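Long-range contact in DPS family protein (PDB 3IQ1), which probably oxidises and stores iron within a hollow shell of twelve subunits, as members of the ferritin-like Dps family do: residues 23-27 and 70-74. Sequence-based numbering, arbitrary orientation.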
ATOM      1  N   LEU B  23     -23.158 -26.141 -18.518  1.00  4.45           N
ATOM      2  CA  LEU B  23     -22.489 -24.943 -18.098  1.00  4.32           C
ATOM      3  C   LEU B  23     -22.948 -23.689 -18.889  1.00  4.26           C
ATOM      4  O   LEU B  23     -23.024 -22.593 -18.347  1.00  5.00           O
ATOM      5  CB  LEU B  23     -20.985 -25.086 -18.119  1.00  5.83           C
ATOM      6  CG  LEU B  23     -20.362 -26.060 -17.065  1.00  4.38           C
ATOM      7  CD1 LEU B  23     -18.943 -26.392 -17.470  1.00  7.42           C
ATOM      8  CD2 LEU B  23     -20.407 -25.457 -15.642  1.00  5.11           C
ATOM      9  N   ASN B  24     -23.171 -23.847 -20.172  1.00  3.70           N
ATOM     10  CA  ASN B  24     -23.663 -22.773 -20.992  1.00  3.89           C
ATOM     11  C   ASN B  24     -25.053 -22.374 -20.575  1.00  4.75           C
ATOM     12  O   ASN B  24     -25.366 -21.163 -20.554  1.00  4.30           O
ATOM     13  CB  ASN B  24     -23.674 -23.172 -22.478  1.00  3.97           C
ATOM     14  CG  ASN B  24     -22.531 -22.636 -23.230  1.00  5.77           C
ATOM     15  OD1 ASN B  24     -21.937 -23.348 -24.097  1.00  9.67           O
ATOM     16  ND2 ASN B  24     -22.193 -21.384 -22.961  1.00  3.19           N
ATOM     17  N   ASN B  25     -25.907 -23.333 -20.215  1.00  5.66           N
ATOM     18  CA  ASN B  25     -27.259 -22.942 -19.707  1.00  5.86           C
ATOM     19  C   ASN B  25     -27.137 -22.198 -18.390  1.00  6.05           C
ATOM     20  O   ASN B  25     -27.835 -21.245 -18.107  1.00  6.03           O
ATOM     21  CB  ASN B  25     -28.185 -24.144 -19.592  1.00  6.59           C
ATOM     22  CG  ASN B  25     -28.620 -24.654 -20.929  1.00 10.47           C
ATOM     23  OD1 ASN B  25     -28.689 -23.898 -21.937  1.00 12.37           O
ATOM     24  ND2 ASN B  25     -28.989 -25.952 -20.963  1.00 12.39           N
ATOM     25  N   LEU B  26     -26.193 -22.624 -17.571  1.00  5.69           N
ATOM     26  CA  LEU B  26     -25.920 -21.913 -16.328  1.00  5.48           C
ATOM     27  C   LEU B  26     -25.475 -20.475 -16.595  1.00  5.22           C
ATOM     28  O   LEU B  26     -25.916 -19.553 -15.924  1.00  4.83           O
ATOM     29  CB  LEU B  26     -24.897 -22.649 -15.492  1.00  5.09           C
ATOM     30  CG  LEU B  26     -24.520 -22.071 -14.110  1.00  4.95           C
ATOM     31  CD1 LEU B  26     -25.662 -22.077 -13.136  1.00  5.41           C
ATOM     32  CD2 LEU B  26     -23.324 -22.838 -13.566  1.00  5.24           C
ATOM     33  N   LEU B  27     -24.547 -20.308 -17.524  1.00  5.29           N
ATOM     34  CA  LEU B  27     -24.017 -18.996 -17.929  1.00  5.39           C
ATOM     35  C   LEU B  27     -25.146 -18.083 -18.387  1.00  5.73           C
ATOM     36  O   LEU B  27     -25.181 -16.923 -18.002  1.00  5.37           O
ATOM     37  CB  LEU B  27     -22.964 -19.202 -19.025  1.00  6.22           C
ATOM     38  CG  LEU B  27     -22.401 -17.939 -19.656  1.00  5.11           C
ATOM     39  CD1 LEU B  27     -21.751 -17.047 -18.617  1.00  8.15           C
ATOM     40  CD2 LEU B  27     -21.423 -18.305 -20.743  1.00  4.31           C
ATOM     41  N   LEU B  70     -16.810 -19.003 -15.438  1.00  6.71           N
ATOM     42  CA  LEU B  70     -17.650 -19.979 -16.096  1.00  8.37           C
ATOM     43  C   LEU B  70     -17.425 -20.050 -17.604  1.00  8.30           C
ATOM     44  O   LEU B  70     -17.253 -21.132 -18.165  1.00  7.10           O
ATOM     45  CB  LEU B  70     -19.094 -19.645 -15.745  1.00  8.93           C
ATOM     46  CG  LEU B  70     -20.222 -20.490 -16.130  1.00 13.23           C
ATOM     47  CD1 LEU B  70     -19.964 -21.970 -15.721  1.00 10.23           C
ATOM     48  CD2 LEU B  70     -21.492 -19.921 -15.399  1.00 11.60           C
ATOM     49  N   ALA B  71     -17.362 -18.896 -18.284  1.00  8.39           N
ATOM     50  CA  ALA B  71     -17.042 -18.891 -19.699  1.00  8.89           C
ATOM     51  C   ALA B  71     -15.660 -19.522 -19.947  1.00  7.81           C
ATOM     52  O   ALA B  71     -15.534 -20.304 -20.896  1.00  9.18           O
ATOM     53  CB  ALA B  71     -17.051 -17.454 -20.270  1.00  9.10           C
ATOM     54  N   GLU B  72     -14.698 -19.232 -19.085  1.00  8.26           N
ATOM     55  CA  GLU B  72     -13.330 -19.809 -19.199  1.00  7.82           C
ATOM     56  C   GLU B  72     -13.368 -21.338 -18.996  1.00  7.35           C
ATOM     57  O   GLU B  72     -12.629 -22.066 -19.665  1.00  6.95           O
ATOM     58  CB  GLU B  72     -12.389 -19.211 -18.193  1.00  9.80           C
ATOM     59  CG  GLU B  72     -12.045 -17.831 -18.417  1.00 17.84           C
ATOM     60  CD  GLU B  72     -10.960 -17.398 -17.469  1.00 23.16           C
ATOM     61  OE1 GLU B  72     -10.877 -17.924 -16.294  1.00 28.39           O
ATOM     62  OE2 GLU B  72     -10.221 -16.525 -17.922  1.00 28.32           O
ATOM     63  N   ARG B  73     -14.194 -21.824 -18.082  1.00  7.15           N
ATOM     64  CA  ARG B  73     -14.324 -23.289 -17.887  1.00  5.27           C
ATOM     65  C   ARG B  73     -14.882 -23.950 -19.159  1.00  6.72           C
ATOM     66  O   ARG B  73     -14.441 -24.992 -19.552  1.00  6.31           O
ATOM     67  CB  ARG B  73     -15.203 -23.642 -16.669  1.00  5.24           C
ATOM     68  CG  ARG B  73     -15.214 -25.098 -16.295  1.00  5.25           C
ATOM     69  CD  ARG B  73     -13.849 -25.636 -15.864  1.00  6.35           C
ATOM     70  NE  ARG B  73     -13.792 -27.081 -15.914  1.00  6.68           N
ATOM     71  CZ  ARG B  73     -12.662 -27.777 -15.912  1.00  6.99           C
ATOM     72  NH1 ARG B  73     -11.504 -27.138 -15.743  1.00  6.33           N
ATOM     73  NH2 ARG B  73     -12.680 -29.098 -16.002  1.00  5.52           N
ATOM     74  N   ILE B  74     -15.875 -23.330 -19.788  1.00  6.12           N
ATOM     75  CA  ILE B  74     -16.442 -23.823 -21.043  1.00  6.54           C
ATOM     76  C   ILE B  74     -15.369 -23.891 -22.118  1.00  5.87           C
ATOM     77  O   ILE B  74     -15.216 -24.909 -22.826  1.00  6.84           O
ATOM     78  CB  ILE B  74     -17.659 -22.973 -21.467  1.00  6.48           C
ATOM     79  CG1 ILE B  74     -18.824 -23.179 -20.463  1.00  8.44           C
ATOM     80  CG2 ILE B  74     -18.057 -23.290 -22.935  1.00  8.43           C
ATOM     81  CD1 ILE B  74     -19.947 -22.088 -20.506  1.00  8.63           C
TER
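L70 and I74, one helical turn apart on helix 49-76, send their side chains against L23, L26 and L27 of helix 13-43, and the contact between the two segments is largely apolar. L70 spreads two methyls over the other helix: with CG anti to the backbone N (chi1 -174°), they divide the work. CD1 of L70 meets CD2 of L23 at 3.5 Å, whereas CD2 of L70 points at the opposing backbone, 3.7 Å from CA of L27, and touches CD2 of L26 at 3.9 Å, the L26 and L70 side chains crossing at about a right angle. L70 thus sits among three leucines of the other helix.

I74 makes the second set of contacts. CG1 of I74 lies beside CB of L23 at 3.7 Å; the chain then extends (chi2 163°), carrying CD1 up to N24 and L27, where CD1 of I74 is 4.1 Å from CD2 of L27. Next to these, CD1 of L23 lies against the aliphatic CG of R73 at 4.1 Å. The chain of R73 bends at chi2, and its guanidinium is bound elsewhere: D133 of the same chain and E148 of a second subunit in salt bridges, and T136 through a hydrogen bond.

Helices 103-131 and 134-158 also flank the contact, I124 and M140 touching L23, while Y88 of the short helix 85-91 packs on L27. The axes of the two segments approach to 9.8 Å, with 159° between their N-to-C directions, a nearly antiparallel pair, the arrangement of the first two long helices in the four-helix bundle of the ferritin-like fold.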